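Local coordinates for protein acyl-CoA thioesterase II TesB2 (Mycobacterium marinum, PDB 3U0A) that probably hydrolyses fatty acyl-CoA thioesters to free fatty acids and coenzyme A, as a member of the C/M/P thioester hydrolase family, at residues A[35-47]-A[190-202]. Sequence-based numbering, arbitrary orientation.
Sequences RTFGGHVAGQSLV and ICALAYMSDLTLL
Y195 turns the edge of its ring to the backbone of the opposing helix at G39, where the two helix backbones come nearest: CA to CA, G39 and Y195 are 5.3 Å apart. Ring atom CD1 of Y195 lies 4.0 Å from G39 C, and CE1 reaches T36 O and H40 N. With CG anti to the backbone N (chi1 -179°), the ring extends past G39 toward T36, and its OH ends 3.7 Å from T36 CG2. L199 CG sits over one ring face, toward the rim, while L199 CD2 packs 3.9 Å from T36 CA. Further along, C191 SG lies beside G43 O and touches V47 CG2 at 3.6 Å; L46 CD2 lies more loosely against C191 and I190.

These are the central helices of two hotdog folds in one chain, 34-51 from the N-terminal half and 186-200 from the C-terminal half; over 35-47 and 190-200 they run nearly antiparallel, at 151°, with axes 8.9 Å apart at closest approach. Each rests on strands as well: A42 and L46 on strand 101-111, A194 on strand 217-227.

Polar contact between the helices goes through a water that donates to both G39 O and D198 OD2. The other carboxylate oxygen, OD1, is hydrogen-bonded to H223, so both ends of this buried group are engaged. At the far end R35 extends along the backbone of D198 and L199 toward L202: its CG is 3.3 Å from D198 O, the chain bends at chi3 (-102°), and L202 CB covers one face of the guanidinium, 4.0 Å from NH2.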
loop_
_atom_site.group_PDB
_atom_site.type_symbol
_atom_site.label_atom_id
_atom_site.label_comp_id
_atom_site.label_asym_id
_atom_site.label_seq_id
_atom_site.Cartn_x
_atom_site.Cartn_y
_atom_site.Cartn_z
ATOM N N ARG A 35 1.773 -10.150 17.111
ATOM C CA ARG A 35 1.853 -10.174 15.650
ATOM C C ARG A 35 0.991 -11.330 15.092
ATOM O O ARG A 35 0.366 -11.190 14.034
ATOM C CB ARG A 35 3.318 -10.299 15.216
ATOM C CG ARG A 35 3.644 -9.654 13.878
ATOM C CD ARG A 35 5.141 -9.761 13.549
ATOM N NE ARG A 35 5.876 -8.515 13.792
ATOM C CZ ARG A 35 7.206 -8.422 13.874
ATOM N NH1 ARG A 35 7.988 -9.495 13.741
ATOM N NH2 ARG A 35 7.777 -7.242 14.098
ATOM N N THR A 36 0.945 -12.450 15.833
ATOM C CA THR A 36 0.137 -13.625 15.465
ATOM C C THR A 36 -1.384 -13.347 15.515
ATOM O O THR A 36 -2.120 -13.713 14.592
ATOM C CB THR A 36 0.448 -14.818 16.405
ATOM O OG1 THR A 36 1.750 -15.334 16.090
ATOM C CG2 THR A 36 -0.589 -15.928 16.291
ATOM N N PHE A 37 -1.843 -12.744 16.619
ATOM C CA PHE A 37 -3.224 -12.357 16.744
ATOM C C PHE A 37 -3.605 -11.344 15.652
ATOM O O PHE A 37 -4.616 -11.500 14.999
ATOM C CB PHE A 37 -3.518 -11.807 18.140
ATOM C CG PHE A 37 -4.974 -11.568 18.391
ATOM C CD1 PHE A 37 -5.892 -12.598 18.300
ATOM C CD2 PHE A 37 -5.447 -10.309 18.687
ATOM C CE1 PHE A 37 -7.266 -12.374 18.538
ATOM C CE2 PHE A 37 -6.800 -10.085 18.939
ATOM C CZ PHE A 37 -7.711 -11.113 18.869
ATOM N N GLY A 38 -2.796 -10.329 15.454
ATOM C CA GLY A 38 -3.033 -9.374 14.373
ATOM C C GLY A 38 -3.179 -9.999 12.994
ATOM O O GLY A 38 -4.082 -9.657 12.267
ATOM N N GLY A 39 -2.309 -10.939 12.644
ATOM C CA GLY A 39 -2.391 -11.612 11.351
ATOM C C GLY A 39 -3.644 -12.454 11.168
ATOM O O GLY A 39 -4.202 -12.505 10.080
ATOM N N HIS A 40 -4.050 -13.125 12.241
ATOM C CA HIS A 40 -5.306 -13.886 12.316
ATOM C C HIS A 40 -6.492 -12.999 12.047
ATOM O O HIS A 40 -7.266 -13.244 11.128
ATOM C CB HIS A 40 -5.432 -14.543 13.706
ATOM C CG HIS A 40 -6.520 -15.602 13.815
ATOM N ND1 HIS A 40 -6.357 -16.878 13.363
ATOM C CD2 HIS A 40 -7.796 -15.551 14.388
ATOM C CE1 HIS A 40 -7.479 -17.591 13.621
ATOM N NE2 HIS A 40 -8.352 -16.783 14.239
ATOM N N VAL A 41 -6.591 -11.940 12.840
ATOM C CA VAL A 41 -7.675 -10.990 12.761
ATOM C C VAL A 41 -7.768 -10.388 11.369
ATOM O O VAL A 41 -8.848 -10.241 10.841
ATOM C CB VAL A 41 -7.527 -9.876 13.841
ATOM C CG1 VAL A 41 -8.539 -8.757 13.638
ATOM C CG2 VAL A 41 -7.693 -10.474 15.228
ATOM N N ALA A 42 -6.627 -10.059 10.773
ATOM C CA ALA A 42 -6.611 -9.444 9.449
ATOM C C ALA A 42 -7.125 -10.420 8.422
ATOM O O ALA A 42 -7.891 -10.061 7.534
ATOM C CB ALA A 42 -5.213 -9.005 9.082
ATOM N N GLY A 43 -6.683 -11.670 8.563
ATOM C CA GLY A 43 -7.039 -12.725 7.649
ATOM C C GLY A 43 -8.508 -12.991 7.736
ATOM O O GLY A 43 -9.171 -13.138 6.716
ATOM N N GLN A 44 -9.032 -13.033 8.959
ATOM C CA GLN A 44 -10.442 -13.299 9.148
ATOM C C GLN A 44 -11.261 -12.116 8.655
ATOM O O GLN A 44 -12.305 -12.321 8.044
ATOM C CB GLN A 44 -10.766 -13.676 10.594
ATOM C CG GLN A 44 -10.331 -15.112 10.954
ATOM C CD GLN A 44 -11.127 -15.748 12.120
ATOM O OE1 GLN A 44 -11.100 -15.273 13.273
ATOM N NE2 GLN A 44 -11.823 -16.827 11.818
ATOM N N SER A 45 -10.784 -10.898 8.856
ATOM C CA SER A 45 -11.433 -9.735 8.282
ATOM C C SER A 45 -11.580 -9.873 6.763
ATOM O O SER A 45 -12.613 -9.536 6.222
ATOM C CB SER A 45 -10.663 -8.457 8.613
ATOM O OG SER A 45 -10.476 -8.313 9.987
ATOM N N LEU A 46 -10.551 -10.372 6.082
ATOM C CA LEU A 46 -10.646 -10.582 4.623
ATOM C C LEU A 46 -11.635 -11.689 4.261
ATOM O O LEU A 46 -12.434 -11.538 3.328
ATOM C CB LEU A 46 -9.286 -10.903 3.995
ATOM C CG LEU A 46 -9.293 -11.265 2.513
ATOM C CD1 LEU A 46 -9.721 -10.128 1.628
ATOM C CD2 LEU A 46 -7.944 -11.763 2.058
ATOM N N VAL A 47 -11.581 -12.787 5.019
ATOM C CA VAL A 47 -12.451 -13.913 4.755
ATOM C C VAL A 47 -13.894 -13.462 4.858
ATOM O O VAL A 47 -14.725 -13.875 4.067
ATOM C CB VAL A 47 -12.166 -15.079 5.699
ATOM C CG1 VAL A 47 -13.228 -16.180 5.565
ATOM C CG2 VAL A 47 -10.787 -15.611 5.428
ATOM N N ILE A 190 -4.280 -17.439 -0.435
ATOM C CA ILE A 190 -4.109 -15.992 -0.265
ATOM C C ILE A 190 -3.932 -15.650 1.235
ATOM O O ILE A 190 -2.974 -14.982 1.602
ATOM C CB ILE A 190 -5.260 -15.209 -0.967
ATOM C CG1 ILE A 190 -5.160 -15.350 -2.493
ATOM C CG2 ILE A 190 -5.185 -13.727 -0.683
ATOM C CD1 ILE A 190 -6.497 -15.195 -3.202
ATOM N N CYS A 191 -4.821 -16.177 2.082
ATOM C CA CYS A 191 -4.730 -16.007 3.530
ATOM C C CYS A 191 -3.432 -16.567 4.111
ATOM O O CYS A 191 -2.818 -15.958 4.969
ATOM C CB CYS A 191 -5.933 -16.642 4.229
ATOM S SG CYS A 191 -7.489 -15.727 4.019
ATOM N N ALA A 192 -3.015 -17.722 3.627
ATOM C CA ALA A 192 -1.767 -18.323 4.057
ATOM C C ALA A 192 -0.614 -17.350 3.793
ATOM O O ALA A 192 0.166 -17.065 4.690
ATOM C CB ALA A 192 -1.543 -19.672 3.356
ATOM N N LEU A 193 -0.543 -16.822 2.569
ATOM C CA LEU A 193 0.524 -15.905 2.179
ATOM C C LEU A 193 0.435 -14.577 2.955
ATOM O O LEU A 193 1.473 -14.025 3.378
ATOM C CB LEU A 193 0.501 -15.649 0.658
ATOM C CG LEU A 193 1.489 -14.622 0.079
ATOM C CD1 LEU A 193 1.781 -14.929 -1.366
ATOM C CD2 LEU A 193 0.962 -13.207 0.185
ATOM N N ALA A 194 -0.788 -14.072 3.121
ATOM C CA ALA A 194 -1.000 -12.802 3.798
ATOM C C ALA A 194 -0.641 -12.952 5.287
ATOM O O ALA A 194 -0.052 -12.048 5.898
ATOM C CB ALA A 194 -2.444 -12.322 3.615
ATOM N N TYR A 195 -0.961 -14.124 5.834
ATOM C CA TYR A 195 -0.615 -14.454 7.206
ATOM C C TYR A 195 0.898 -14.495 7.437
ATOM O O TYR A 195 1.434 -13.846 8.367
ATOM C CB TYR A 195 -1.237 -15.813 7.591
ATOM C CG TYR A 195 -0.951 -16.250 9.009
ATOM C CD1 TYR A 195 -1.591 -15.652 10.056
ATOM C CD2 TYR A 195 -0.010 -17.238 9.298
ATOM C CE1 TYR A 195 -1.348 -16.027 11.356
ATOM C CE2 TYR A 195 0.238 -17.628 10.603
ATOM C CZ TYR A 195 -0.434 -17.010 11.628
ATOM O OH TYR A 195 -0.218 -17.339 12.941
ATOM N N MET A 196 1.602 -15.257 6.603
ATOM C CA MET A 196 3.068 -15.356 6.760
ATOM C C MET A 196 3.775 -14.029 6.566
ATOM O O MET A 196 4.757 -13.763 7.254
ATOM C CB MET A 196 3.670 -16.404 5.854
ATOM C CG MET A 196 3.386 -17.815 6.336
ATOM S SD MET A 196 4.412 -18.289 7.729
ATOM C CE MET A 196 6.039 -18.398 6.970
ATOM N N SER A 197 3.269 -13.186 5.650
ATOM C CA SER A 197 3.822 -11.829 5.475
ATOM C C SER A 197 3.586 -10.991 6.742
ATOM O O SER A 197 4.495 -10.383 7.279
ATOM C CB SER A 197 3.244 -11.114 4.245
ATOM O OG SER A 197 3.549 -9.722 4.238
ATOM N N ASP A 198 2.375 -11.011 7.249
ATOM C CA ASP A 198 2.136 -10.347 8.515
ATOM C C ASP A 198 3.053 -10.818 9.667
ATOM O O ASP A 198 3.264 -10.053 10.599
ATOM C CB ASP A 198 0.646 -10.435 8.908
ATOM C CG ASP A 198 -0.221 -9.442 8.130
ATOM O OD1 ASP A 198 0.348 -8.492 7.547
ATOM O OD2 ASP A 198 -1.455 -9.625 8.088
ATOM N N LEU A 199 3.584 -12.052 9.596
ATOM C CA LEU A 199 4.518 -12.570 10.623
ATOM C C LEU A 199 5.948 -12.231 10.329
ATOM O O LEU A 199 6.739 -12.193 11.246
ATOM C CB LEU A 199 4.459 -14.092 10.784
ATOM C CG LEU A 199 3.118 -14.693 11.171
ATOM C CD1 LEU A 199 3.243 -16.157 11.585
ATOM C CD2 LEU A 199 2.429 -13.889 12.268
ATOM N N THR A 200 6.294 -11.997 9.062
ATOM C CA THR A 200 7.720 -11.972 8.655
ATOM C C THR A 200 8.257 -10.718 8.017
ATOM O O THR A 200 9.428 -10.498 8.114
ATOM C CB THR A 200 8.041 -13.107 7.681
ATOM O OG1 THR A 200 7.337 -12.886 6.451
ATOM C CG2 THR A 200 7.640 -14.420 8.290
ATOM N N LEU A 201 7.454 -9.913 7.348
ATOM C CA LEU A 201 8.022 -8.754 6.630
ATOM C C LEU A 201 8.671 -7.698 7.501
ATOM O O LEU A 201 9.739 -7.278 7.186
ATOM C CB LEU A 201 7.007 -8.071 5.726
ATOM C CG LEU A 201 7.515 -6.960 4.811
ATOM C CD1 LEU A 201 8.601 -7.435 3.859
ATOM C CD2 LEU A 201 6.327 -6.438 4.021
ATOM N N LEU A 202 8.047 -7.291 8.588
ATOM C CA LEU A 202 8.545 -6.161 9.366
ATOM C C LEU A 202 9.917 -6.433 9.999
ATOM O O LEU A 202 10.650 -5.485 10.354
ATOM C CB LEU A 202 7.521 -5.711 10.429
ATOM C CG LEU A 202 6.450 -4.723 9.921
ATOM C CD1 LEU A 202 5.357 -4.454 10.973
ATOM C CD2 LEU A 202 7.097 -3.420 9.458
HETATM O O HOH W 1 -3.394 -11.767 7.301
#